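Local coordinates for DsbA family protein (PDB 7JVE) that acts as a trimeric thioredoxin-like enzyme that has both thiol oxidase and disulfide isomerase activities, at residues A57-A62 with K231-I236; A84-F89 with F219-Q224; S98-V103 with G238-D243; K119-F124 with G215-V220. All coordinates share one frame; numbering follows the deposited sequence.

Interaction 1 (A57-A62 with K231-I236); sequences AYVQLA and KRVTVI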
loop_
_atom_site.group_PDB
_atom_site.type_symbol
_atom_site.label_atom_id
_atom_site.label_comp_id
_atom_site.label_asym_id
_atom_site.label_seq_id
_atom_site.Cartn_x
_atom_site.Cartn_y
_atom_site.Cartn_z
ATOM N N ALA A 57 -2.499 15.122 -20.719
ATOM C CA ALA A 57 -3.897 14.883 -21.074
ATOM C C ALA A 57 -4.836 15.679 -20.180
ATOM O O ALA A 57 -5.870 16.164 -20.649
ATOM C CB ALA A 57 -4.225 13.394 -20.989
ATOM N N TYR A 58 -4.501 15.799 -18.886
ATOM C CA TYR A 58 -5.276 16.643 -17.977
ATOM C C TYR A 58 -5.216 18.108 -18.392
ATOM O O TYR A 58 -6.226 18.823 -18.313
ATOM C CB TYR A 58 -4.775 16.502 -16.534
ATOM C CG TYR A 58 -5.400 15.370 -15.755
ATOM C CD1 TYR A 58 -6.792 15.219 -15.692
ATOM C CD2 TYR A 58 -4.604 14.465 -15.049
ATOM C CE1 TYR A 58 -7.373 14.194 -14.968
ATOM C CE2 TYR A 58 -5.176 13.439 -14.324
ATOM C CZ TYR A 58 -6.545 13.305 -14.288
ATOM O OH TYR A 58 -7.089 12.277 -13.575
ATOM N N VAL A 59 -4.036 18.576 -18.817
ATOM C CA VAL A 59 -3.912 19.957 -19.263
ATOM C C VAL A 59 -4.838 20.219 -20.449
ATOM O O VAL A 59 -5.528 21.248 -20.505
ATOM C CB VAL A 59 -2.446 20.287 -19.601
ATOM C CG1 VAL A 59 -2.384 21.563 -20.429
ATOM C CG2 VAL A 59 -1.617 20.435 -18.317
ATOM N N GLN A 60 -4.883 19.288 -21.407
ATOM C CA GLN A 60 -5.796 19.443 -22.534
ATOM C C GLN A 60 -7.237 19.558 -22.058
ATOM O O GLN A 60 -8.009 20.351 -22.603
ATOM C CB GLN A 60 -5.651 18.270 -23.511
ATOM C CG GLN A 60 -4.385 18.317 -24.337
ATOM C CD GLN A 60 -4.371 19.535 -25.249
ATOM O OE1 GLN A 60 -5.278 19.727 -26.064
ATOM N NE2 GLN A 60 -3.365 20.388 -25.085
ATOM N N LEU A 61 -7.623 18.750 -21.057
ATOM C CA LEU A 61 -8.991 18.808 -20.542
ATOM C C LEU A 61 -9.273 20.152 -19.881
ATOM O O LEU A 61 -10.348 20.735 -20.085
ATOM C CB LEU A 61 -9.235 17.662 -19.560
ATOM C CG LEU A 61 -9.238 16.257 -20.176
ATOM C CD1 LEU A 61 -9.371 15.178 -19.098
ATOM C CD2 LEU A 61 -10.368 16.142 -21.203
ATOM N N ALA A 62 -8.304 20.668 -19.102
ATOM C CA ALA A 62 -8.435 21.994 -18.496
ATOM C C ALA A 62 -8.642 23.075 -19.547
ATOM O O ALA A 62 -9.500 23.954 -19.385
ATOM C CB ALA A 62 -7.205 22.321 -17.659
ATOM N N LYS A 231 1.930 25.316 -21.251
ATOM C CA LYS A 231 3.052 25.531 -20.350
ATOM C C LYS A 231 2.697 26.348 -19.118
ATOM O O LYS A 231 3.505 26.387 -18.187
ATOM C CB LYS A 231 4.196 26.222 -21.105
ATOM C CG LYS A 231 5.514 26.236 -20.342
ATOM C CD LYS A 231 6.090 24.830 -20.209
ATOM C CE LYS A 231 6.522 24.262 -21.559
ATOM N NZ LYS A 231 7.720 24.959 -22.093
ATOM N N ARG A 232 1.529 26.999 -19.082
ATOM C CA ARG A 232 1.111 27.789 -17.924
ATOM C C ARG A 232 0.020 27.124 -17.089
ATOM O O ARG A 232 -0.540 27.774 -16.202
ATOM C CB ARG A 232 0.641 29.177 -18.368
ATOM C CG ARG A 232 1.713 30.038 -19.037
ATOM C CD ARG A 232 1.560 31.502 -18.650
ATOM N NE ARG A 232 0.502 32.173 -19.417
ATOM C CZ ARG A 232 -0.101 33.318 -19.069
ATOM N NH1 ARG A 232 0.237 33.962 -17.954
ATOM N NH2 ARG A 232 -1.047 33.834 -19.851
ATOM N N VAL A 233 -0.293 25.856 -17.336
ATOM C CA VAL A 233 -1.376 25.147 -16.657
ATOM C C VAL A 233 -0.787 23.996 -15.853
ATOM O O VAL A 233 0.093 23.281 -16.335
ATOM C CB VAL A 233 -2.402 24.597 -17.663
ATOM C CG1 VAL A 233 -3.539 23.869 -16.944
ATOM C CG2 VAL A 233 -2.907 25.697 -18.588
ATOM N N THR A 234 -1.296 23.774 -14.652
ATOM C CA THR A 234 -0.809 22.640 -13.884
ATOM C C THR A 234 -2.005 21.962 -13.225
ATOM O O THR A 234 -2.857 22.643 -12.648
ATOM C CB THR A 234 0.210 23.081 -12.823
ATOM O OG1 THR A 234 1.146 23.986 -13.407
ATOM C CG2 THR A 234 1.011 21.868 -12.386
ATOM N N VAL A 235 -2.067 20.635 -13.301
ATOM C CA VAL A 235 -3.122 19.860 -12.655
ATOM C C VAL A 235 -2.470 19.059 -11.538
ATOM O O VAL A 235 -1.509 18.323 -11.777
ATOM C CB VAL A 235 -3.856 18.954 -13.660
ATOM C CG1 VAL A 235 -4.808 18.022 -12.964
ATOM C CG2 VAL A 235 -4.608 19.813 -14.690
ATOM N N ILE A 236 -2.972 19.211 -10.319
ATOM C CA ILE A 236 -2.274 18.682 -9.152
ATOM C C ILE A 236 -3.205 17.864 -8.267
ATOM O O ILE A 236 -4.336 18.295 -7.991
ATOM C CB ILE A 236 -1.642 19.822 -8.344
ATOM C CG1 ILE A 236 -0.905 20.781 -9.287
ATOM C CG2 ILE A 236 -0.752 19.242 -7.203
ATOM C CD1 ILE A 236 -0.058 21.820 -8.601
#
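The last turns of the long helix 37-64 pack against strand 234-237, which within this chain lies at an edge of the thioredoxin-like sheet, and Tyr58, Val59 and Ala62 meet Val233 and Val235 there. Val235 straddles the root of Tyr58: its CG2 lies 3.8 Å from Tyr58 CB, and its CG1 lies 3.9 Å from the same atom. The two side chains cross at about a right angle. One turn along the helix, Ala62 CB abuts Val233 CG1 at 4.0 Å. Val59 leans on the same valine, with CG1 anti to its backbone N (chi1 164°) and 4.1 Å from Val233 CB, while its CG2 approaches the Val233 carbonyl O at 3.9 Å. The phenol end of Tyr58 leads away from the strand and hydrogen-bonds to Asp212 O and to Lys162 NZ of the second subunit, whose Val163 packs on both Tyr58 and Val235. Gln55 OE1, on the same helix, accepts a bond from Val235 N. Across the two segments themselves no hydrogen bond forms, so helix and strand hold together here by buried aliphatic surface, and the polar fastening comes from residues beside it.

Interaction 2 (A84-F89 with F219-Q224); sequences AAVVMF and FVVMPQ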
loop_
_atom_site.group_PDB
_atom_site.type_symbol
_atom_site.label_atom_id
_atom_site.label_comp_id
_atom_site.label_asym_id
_atom_site.label_seq_id
_atom_site.Cartn_x
_atom_site.Cartn_y
_atom_site.Cartn_z
ATOM N N ALA A 84 -4.306 34.699 -12.642
ATOM C CA ALA A 84 -4.251 33.260 -12.412
ATOM C C ALA A 84 -5.391 32.794 -11.513
ATOM O O ALA A 84 -5.821 33.499 -10.588
ATOM C CB ALA A 84 -2.920 32.833 -11.792
ATOM N N ALA A 85 -5.852 31.575 -11.782
ATOM C CA ALA A 85 -6.871 30.929 -10.975
ATOM C C ALA A 85 -6.391 29.563 -10.493
ATOM O O ALA A 85 -5.628 28.859 -11.167
ATOM C CB ALA A 85 -8.184 30.772 -11.748
ATOM N N VAL A 86 -6.860 29.205 -9.304
ATOM C CA VAL A 86 -6.649 27.899 -8.700
ATOM C C VAL A 86 -8.036 27.342 -8.458
ATOM O O VAL A 86 -8.790 27.893 -7.651
ATOM C CB VAL A 86 -5.851 27.991 -7.392
ATOM C CG1 VAL A 86 -5.740 26.613 -6.723
ATOM C CG2 VAL A 86 -4.495 28.602 -7.652
ATOM N N VAL A 87 -8.391 26.283 -9.176
ATOM C CA VAL A 87 -9.710 25.670 -9.095
ATOM C C VAL A 87 -9.581 24.419 -8.241
ATOM O O VAL A 87 -8.739 23.560 -8.520
ATOM C CB VAL A 87 -10.247 25.336 -10.500
ATOM C CG1 VAL A 87 -11.672 24.807 -10.423
ATOM C CG2 VAL A 87 -10.180 26.550 -11.394
ATOM N N MET A 88 -10.393 24.310 -7.186
ATOM C CA MET A 88 -10.220 23.231 -6.219
ATOM C C MET A 88 -11.460 22.348 -6.168
ATOM O O MET A 88 -12.543 22.804 -5.777
ATOM C CB MET A 88 -9.875 23.769 -4.826
ATOM C CG MET A 88 -8.662 24.699 -4.794
ATOM S SD MET A 88 -8.536 25.814 -3.366
ATOM C CE MET A 88 -10.018 26.821 -3.515
ATOM N N PHE A 89 -11.284 21.089 -6.573
ATOM C CA PHE A 89 -12.279 20.037 -6.421
ATOM C C PHE A 89 -12.055 19.331 -5.084
ATOM O O PHE A 89 -10.981 18.770 -4.837
ATOM C CB PHE A 89 -12.182 19.054 -7.583
ATOM C CG PHE A 89 -12.563 19.656 -8.906
ATOM C CD1 PHE A 89 -11.690 20.509 -9.570
ATOM C CD2 PHE A 89 -13.827 19.405 -9.461
ATOM C CE1 PHE A 89 -12.039 21.063 -10.802
ATOM C CE2 PHE A 89 -14.194 19.952 -10.680
ATOM C CZ PHE A 89 -13.299 20.789 -11.367
ATOM N N PHE A 219 -6.511 19.984 -7.953
ATOM C CA PHE A 219 -6.333 21.403 -8.239
ATOM C C PHE A 219 -6.075 21.574 -9.725
ATOM O O PHE A 219 -5.306 20.803 -10.308
ATOM C CB PHE A 219 -5.129 22.002 -7.494
ATOM C CG PHE A 219 -5.249 21.975 -6.003
ATOM C CD1 PHE A 219 -4.776 20.885 -5.280
ATOM C CD2 PHE A 219 -5.812 23.036 -5.318
ATOM C CE1 PHE A 219 -4.873 20.851 -3.912
ATOM C CE2 PHE A 219 -5.918 23.005 -3.932
ATOM C CZ PHE A 219 -5.454 21.910 -3.228
ATOM N N VAL A 220 -6.681 22.601 -10.322
ATOM C CA VAL A 220 -6.299 23.102 -11.635
ATOM C C VAL A 220 -5.825 24.538 -11.477
ATOM O O VAL A 220 -6.576 25.405 -10.999
ATOM C CB VAL A 220 -7.440 23.047 -12.659
ATOM C CG1 VAL A 220 -6.865 23.331 -14.056
ATOM C CG2 VAL A 220 -8.160 21.710 -12.601
ATOM N N VAL A 221 -4.599 24.794 -11.909
ATOM C CA VAL A 221 -3.982 26.109 -11.850
ATOM C C VAL A 221 -3.705 26.549 -13.284
ATOM O O VAL A 221 -3.018 25.843 -14.033
ATOM C CB VAL A 221 -2.699 26.083 -11.011
ATOM C CG1 VAL A 221 -2.207 27.498 -10.746
ATOM C CG2 VAL A 221 -2.958 25.293 -9.697
ATOM N N MET A 222 -4.234 27.707 -13.667
ATOM C CA MET A 222 -4.233 28.116 -15.061
ATOM C C MET A 222 -4.443 29.618 -15.155
ATOM O O MET A 222 -5.077 30.213 -14.271
ATOM C CB MET A 222 -5.321 27.370 -15.836
ATOM C CG MET A 222 -6.714 27.737 -15.392
ATOM S SD MET A 222 -8.007 26.686 -16.077
ATOM C CE MET A 222 -7.520 26.548 -17.802
ATOM N N PRO A 223 -3.919 30.259 -16.200
ATOM C CA PRO A 223 -4.292 31.650 -16.472
ATOM C C PRO A 223 -5.767 31.730 -16.822
ATOM O O PRO A 223 -6.346 30.804 -17.390
ATOM C CB PRO A 223 -3.416 32.041 -17.677
ATOM C CG PRO A 223 -2.390 30.946 -17.790
ATOM C CD PRO A 223 -3.050 29.712 -17.255
ATOM N N GLN A 224 -6.376 32.862 -16.484
ATOM C CA GLN A 224 -7.796 33.011 -16.755
ATOM C C GLN A 224 -8.056 33.435 -18.194
ATOM O O GLN A 224 -9.076 33.040 -18.767
ATOM C CB GLN A 224 -8.405 34.014 -15.780
ATOM C CG GLN A 224 -8.443 33.551 -14.319
ATOM C CD GLN A 224 -9.659 34.088 -13.599
ATOM O OE1 GLN A 224 -10.649 33.387 -13.443
ATOM N NE2 GLN A 224 -9.603 35.354 -13.189
#
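Val86, Met88, Phe219 and Val221 form an apolar patch on one face of the two central antiparallel strands. Met88 CG comes obliquely to the Phe219 ring, 3.3 Å from CE2, a tight approach. The sulfur then sits at the ring's edge, with SD 5.2 Å from the centroid and 78° off the ring normal, a Met-aromatic contact. Val86 CG1 also reaches ring carbon CD2 of Phe219, at 3.8 Å, because that methyl stands anti to the backbone N (chi1 176°). Val86 and Val221 lie side by side and point the same way, with CG2 of the former 4.0 Å from CG1 of the latter. Helix 242-253 packs on this face through Ile249 and Leu245. On the reverse face Val87 pairs with Val220, Ala85 with Met222, and Leu69 of helix 66-69 touches Val87 and Met222.

Between the faces run the backbone bonds. Val87 and Val220 exchange two, of which Val87 N to Val220 O is 2.7 Å long and nearly straight at 172°; Ala85 and Met222 exchange two more, with Ala85 N to Met222 O at 2.9 Å. At the polar edge Gln224 lays CG against Ala85 CB, 3.8 Å away. Its amide is held by Asn80 O and Ala82 O through NE2 and by Arg115 NH1 through OE1. The four bonds pair the backbone polar groups of Ala85, Val87, Val220 and Met222, while the side chains beside them give mainly apolar surface to the helices on either face.

Interaction 3 (S98-V103 with G238-D243); sequences SKMAPV and GSTTQD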
loop_
_atom_site.group_PDB
_atom_site.type_symbol
_atom_site.label_atom_id
_atom_site.label_comp_id
_atom_site.label_asym_id
_atom_site.label_seq_id
_atom_site.Cartn_x
_atom_site.Cartn_y
_atom_site.Cartn_z
ATOM N N SER A 98 -9.546 17.780 4.079
ATOM C CA SER A 98 -9.651 18.442 5.365
ATOM C C SER A 98 -8.270 18.836 5.877
ATOM O O SER A 98 -8.040 19.994 6.238
ATOM C CB SER A 98 -10.370 17.523 6.350
ATOM O OG SER A 98 -10.574 18.175 7.580
ATOM N N LYS A 99 -7.316 17.891 5.882
ATOM C CA LYS A 99 -5.998 18.213 6.434
ATOM C C LYS A 99 -5.219 19.179 5.557
ATOM O O LYS A 99 -4.261 19.787 6.043
ATOM C CB LYS A 99 -5.159 16.952 6.659
ATOM C CG LYS A 99 -5.895 15.862 7.403
ATOM C CD LYS A 99 -5.460 15.851 8.834
ATOM C CE LYS A 99 -5.983 14.630 9.573
ATOM N NZ LYS A 99 -5.229 14.455 10.829
ATOM N N MET A 100 -5.597 19.328 4.287
ATOM C CA MET A 100 -4.977 20.306 3.407
ATOM C C MET A 100 -5.507 21.718 3.628
ATOM O O MET A 100 -4.888 22.679 3.154
ATOM C CB MET A 100 -5.205 19.901 1.948
ATOM C CG MET A 100 -4.284 18.782 1.473
ATOM S SD MET A 100 -2.628 19.428 1.188
ATOM C CE MET A 100 -3.003 20.686 -0.012
ATOM N N ALA A 101 -6.634 21.868 4.319
ATOM C CA ALA A 101 -7.237 23.188 4.448
ATOM C C ALA A 101 -6.270 24.234 4.988
ATOM O O ALA A 101 -6.254 25.354 4.449
ATOM C CB ALA A 101 -8.512 23.095 5.306
ATOM N N PRO A 102 -5.444 23.957 6.000
ATOM C CA PRO A 102 -4.500 24.991 6.474
ATOM C C PRO A 102 -3.505 25.434 5.413
ATOM O O PRO A 102 -3.084 26.601 5.410
ATOM C CB PRO A 102 -3.792 24.308 7.655
ATOM C CG PRO A 102 -4.770 23.277 8.118
ATOM C CD PRO A 102 -5.417 22.756 6.852
ATOM N N VAL A 103 -3.106 24.533 4.515
ATOM C CA VAL A 103 -2.203 24.912 3.436
ATOM C C VAL A 103 -2.915 25.831 2.459
ATOM O O VAL A 103 -2.368 26.851 2.021
ATOM C CB VAL A 103 -1.653 23.662 2.722
ATOM C CG1 VAL A 103 -1.114 24.041 1.319
ATOM C CG2 VAL A 103 -0.569 23.013 3.566
ATOM N N GLY A 238 -5.172 16.431 -5.061
ATOM C CA GLY A 238 -5.631 17.098 -3.855
ATOM C C GLY A 238 -4.609 17.059 -2.735
ATOM O O GLY A 238 -4.506 18.003 -1.960
ATOM N N SER A 239 -3.826 15.978 -2.648
ATOM C CA SER A 239 -2.704 15.897 -1.715
ATOM C C SER A 239 -1.453 16.481 -2.380
ATOM O O SER A 239 -0.906 15.901 -3.326
ATOM C CB SER A 239 -2.462 14.457 -1.272
ATOM O OG SER A 239 -1.252 14.373 -0.562
ATOM N N THR A 240 -0.993 17.619 -1.871
ATOM C CA THR A 240 0.169 18.300 -2.420
ATOM C C THR A 240 0.783 19.161 -1.318
ATOM O O THR A 240 0.447 19.023 -0.139
ATOM C CB THR A 240 -0.227 19.105 -3.666
ATOM O OG1 THR A 240 0.941 19.703 -4.224
ATOM C CG2 THR A 240 -1.248 20.198 -3.336
ATOM N N THR A 241 1.707 20.036 -1.699
ATOM C CA THR A 241 2.386 20.921 -0.764
ATOM C C THR A 241 2.109 22.368 -1.144
ATOM O O THR A 241 1.686 22.668 -2.266
ATOM C CB THR A 241 3.907 20.682 -0.766
ATOM O OG1 THR A 241 4.430 21.044 -2.052
ATOM C CG2 THR A 241 4.242 19.205 -0.474
ATOM N N GLN A 242 2.379 23.273 -0.200
ATOM C CA GLN A 242 2.275 24.701 -0.501
ATOM C C GLN A 242 3.272 25.119 -1.582
ATOM O O GLN A 242 2.936 25.894 -2.483
ATOM C CB GLN A 242 2.490 25.531 0.765
ATOM C CG GLN A 242 2.322 27.040 0.555
ATOM C CD GLN A 242 2.026 27.790 1.852
ATOM O OE1 GLN A 242 1.654 27.179 2.852
ATOM N NE2 GLN A 242 2.231 29.121 1.848
ATOM N N ASP A 243 4.510 24.631 -1.502
ATOM C CA ASP A 243 5.501 24.971 -2.517
ATOM C C ASP A 243 5.054 24.539 -3.905
ATOM O O ASP A 243 5.215 25.285 -4.878
ATOM C CB ASP A 243 6.838 24.330 -2.172
ATOM C CG ASP A 243 7.556 25.064 -1.069
ATOM O OD1 ASP A 243 7.080 26.165 -0.694
ATOM O OD2 ASP A 243 8.584 24.538 -0.571
#
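Met100 folds toward the loop 238-240. Its chain bends at both chi2 (-75°) and chi3 (-58°), which brings both CG and CE near one carbonyl: Met100 CG lies 3.5 Å and Met100 CE 3.6 Å from Gly238 O. At the bend, the sulfur SD comes to 3.4 Å from Thr240 O, a van der Waals approach to the backbone. Beyond it, Met100 CE meets Thr240 CG2 at 3.8 Å, the two side chains crossing at about a right angle.

Met100 belongs to helix 95-110, which starts at the disulfide-bonded Cys94 and Cys97 of the CxxC motif and is kinked at Pro102, where the regular bonding to the turn before is interrupted. A kink at a proline in the helix after the CxxC is also seen in thioredoxin. The facing loop carries the chain from strand 234-237 into the final helix 242-253.

One turn beyond Met100, Val103 points at the start of that final helix. Its CG1 touches Gln242 CB at 3.9 Å and lies equally far from Gln242 N, so a methyl rests on the first turn. Gln242, with CG anti to its own backbone N (chi1 -177°), extends along helix 95-110 to pack on Asn106 and Leu107. Thr241 sits at the N-cap, where its OG1 bonds to Met244 N, and Thr174 of the second subunit packs on it.

Interaction 4 (K119-F124 with G215-V220); sequences KEFPIF and GTPAFV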
loop_
_atom_site.group_PDB
_atom_site.type_symbol
_atom_site.label_atom_id
_atom_site.label_comp_id
_atom_site.label_asym_id
_atom_site.label_seq_id
_atom_site.Cartn_x
_atom_site.Cartn_y
_atom_site.Cartn_z
ATOM N N LYS A 119 -14.913 24.110 -6.018
ATOM C CA LYS A 119 -15.805 23.167 -6.703
ATOM C C LYS A 119 -16.149 22.028 -5.742
ATOM O O LYS A 119 -15.442 21.026 -5.676
ATOM C CB LYS A 119 -15.152 22.616 -7.987
ATOM C CG LYS A 119 -14.700 23.678 -8.948
ATOM C CD LYS A 119 -15.908 24.360 -9.590
ATOM C CE LYS A 119 -15.537 25.005 -10.905
ATOM N NZ LYS A 119 -16.716 25.595 -11.589
ATOM N N GLU A 120 -17.253 22.182 -5.013
ATOM C CA GLU A 120 -17.724 21.142 -4.105
ATOM C C GLU A 120 -18.334 19.992 -4.897
ATOM O O GLU A 120 -19.154 20.226 -5.792
ATOM C CB GLU A 120 -18.766 21.718 -3.150
ATOM C CG GLU A 120 -18.214 22.722 -2.178
ATOM C CD GLU A 120 -19.294 23.479 -1.426
ATOM O OE1 GLU A 120 -20.213 22.830 -0.906
ATOM O OE2 GLU A 120 -19.205 24.723 -1.325
ATOM N N PHE A 121 -17.948 18.755 -4.563
ATOM C CA PHE A 121 -18.484 17.574 -5.224
ATOM C C PHE A 121 -18.408 16.382 -4.276
ATOM O O PHE A 121 -17.680 16.419 -3.276
ATOM C CB PHE A 121 -17.743 17.289 -6.550
ATOM C CG PHE A 121 -16.409 16.562 -6.389
ATOM C CD1 PHE A 121 -15.363 17.139 -5.689
ATOM C CD2 PHE A 121 -16.194 15.324 -6.988
ATOM C CE1 PHE A 121 -14.117 16.481 -5.551
ATOM C CE2 PHE A 121 -14.961 14.661 -6.860
ATOM C CZ PHE A 121 -13.919 15.244 -6.130
ATOM N N PRO A 122 -19.160 15.297 -4.560
ATOM C CA PRO A 122 -19.168 14.127 -3.670
ATOM C C PRO A 122 -18.337 12.971 -4.205
ATOM O O PRO A 122 -18.586 12.515 -5.327
ATOM C CB PRO A 122 -20.648 13.741 -3.641
ATOM C CG PRO A 122 -21.195 14.271 -4.976
ATOM C CD PRO A 122 -20.159 15.154 -5.625
ATOM N N ILE A 123 -17.387 12.463 -3.411
ATOM C CA ILE A 123 -16.530 11.375 -3.882
ATOM C C ILE A 123 -17.341 10.102 -4.091
ATOM O O ILE A 123 -17.113 9.360 -5.050
ATOM C CB ILE A 123 -15.369 11.145 -2.899
ATOM C CG1 ILE A 123 -14.411 12.324 -2.928
ATOM C CG2 ILE A 123 -14.637 9.829 -3.208
ATOM C CD1 ILE A 123 -13.278 12.163 -1.954
ATOM N N PHE A 124 -18.297 9.830 -3.213
ATOM C CA PHE A 124 -19.112 8.628 -3.314
ATOM C C PHE A 124 -20.595 8.983 -3.386
ATOM O O PHE A 124 -21.045 10.042 -2.926
ATOM C CB PHE A 124 -18.884 7.670 -2.129
ATOM C CG PHE A 124 -17.488 7.118 -2.039
ATOM C CD1 PHE A 124 -17.021 6.195 -2.977
ATOM C CD2 PHE A 124 -16.650 7.499 -1.003
ATOM C CE1 PHE A 124 -15.745 5.676 -2.885
ATOM C CE2 PHE A 124 -15.373 6.983 -0.903
ATOM C CZ PHE A 124 -14.919 6.070 -1.845
ATOM N N GLY A 215 -14.459 11.194 -8.189
ATOM C CA GLY A 215 -13.969 10.516 -7.012
ATOM C C GLY A 215 -12.585 10.922 -6.562
ATOM O O GLY A 215 -12.091 10.347 -5.596
ATOM N N THR A 216 -11.945 11.890 -7.212
ATOM C CA THR A 216 -10.548 12.229 -6.937
ATOM C C THR A 216 -10.375 13.739 -6.798
ATOM O O THR A 216 -10.393 14.464 -7.817
ATOM C CB THR A 216 -9.616 11.664 -8.017
ATOM O OG1 THR A 216 -9.859 12.309 -9.266
ATOM C CG2 THR A 216 -9.783 10.115 -8.197
ATOM N N PRO A 217 -10.177 14.256 -5.588
ATOM C CA PRO A 217 -9.906 15.693 -5.426
ATOM C C PRO A 217 -8.665 16.129 -6.198
ATOM O O PRO A 217 -7.718 15.358 -6.383
ATOM C CB PRO A 217 -9.708 15.847 -3.914
ATOM C CG PRO A 217 -10.468 14.677 -3.322
ATOM C CD PRO A 217 -10.179 13.545 -4.300
ATOM N N ALA A 218 -8.674 17.389 -6.647
ATOM C CA ALA A 218 -7.618 17.900 -7.520
ATOM C C ALA A 218 -7.649 19.418 -7.557
ATOM O O ALA A 218 -8.663 20.052 -7.235
ATOM C CB ALA A 218 -7.736 17.363 -8.958
ATOM N N PHE A 219 -6.511 19.984 -7.953
ATOM C CA PHE A 219 -6.333 21.403 -8.239
ATOM C C PHE A 219 -6.075 21.574 -9.725
ATOM O O PHE A 219 -5.306 20.803 -10.308
ATOM C CB PHE A 219 -5.129 22.002 -7.494
ATOM C CG PHE A 219 -5.249 21.975 -6.003
ATOM C CD1 PHE A 219 -4.776 20.885 -5.280
ATOM C CD2 PHE A 219 -5.812 23.036 -5.318
ATOM C CE1 PHE A 219 -4.873 20.851 -3.912
ATOM C CE2 PHE A 219 -5.918 23.005 -3.932
ATOM C CZ PHE A 219 -5.454 21.910 -3.228
ATOM N N VAL A 220 -6.681 22.601 -10.322
ATOM C CA VAL A 220 -6.299 23.102 -11.635
ATOM C C VAL A 220 -5.825 24.538 -11.477
ATOM O O VAL A 220 -6.576 25.405 -10.999
ATOM C CB VAL A 220 -7.440 23.047 -12.659
ATOM C CG1 VAL A 220 -6.865 23.331 -14.056
ATOM C CG2 VAL A 220 -8.160 21.710 -12.601
HETATM O O HOH W 1 -16.968 12.107 -7.590
#
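Beyond strand 115-120 the backbone runs on past the loop that leads into strand 218-223, and Ile123 and Gly215 come closest, CA to CA, at 4.1 Å. Gly215 has a positive phi (76°), and its N reaches the other segment through a bridging water: the water accepts from Gly215 N at 2.7 Å and donates to Pro122 O at 2.8 Å. No direct hydrogen bond joins the two segments. Phe121 brings the edge of its ring to the glycine-proline backbone, with CE2 3.7 Å from Gly215 N and CZ 3.9 Å from Pro217 N, both nitrogens near the ring plane. Ile123 divides its branches: CG2, anti to the backbone N, rests 3.5 Å from Gly215 O, whereas CD1 runs to Pro217 CG at 4.0 Å, crossing the proline at about a right angle. Asp91 OD2 accepts a bond from Ile123 N, a further anchor for this residue. Pro217 also touches Cys94. A Thr-Pro pair just before a central strand and beside Cys94 of the CxxC motif corresponds in position to the cis-proline loop of thioredoxin-fold enzymes, although the Thr216-Pro217 peptide is modelled trans here, CA to CA 3.8 Å.

In the fold
Strand 218-223 ties the contacts together. It is shared by interactions 2 and 4, whose centres lie 13 Å apart, and Phe89 N to Ala218 O (2.9 Å) carries the strand pairing of interaction 2 up to the proline loop. On its other side, Ile236 O to Phe219 N (2.8 Å) brings in the edge strand of interaction 1. Interaction 3 joins where Gly238 N meets Pro217 O at 3.1 Å and where Phe219 CE1 packs on Thr240 CG2. Interactions 3 and 4 both lie close to the Cys94-Cys97 disulfide: Pro217 of interaction 4 touches Cys94, and Met100 of interaction 3 is near without touching. Interactions 1, 3 and 4 also touch the second subunit of the trimer.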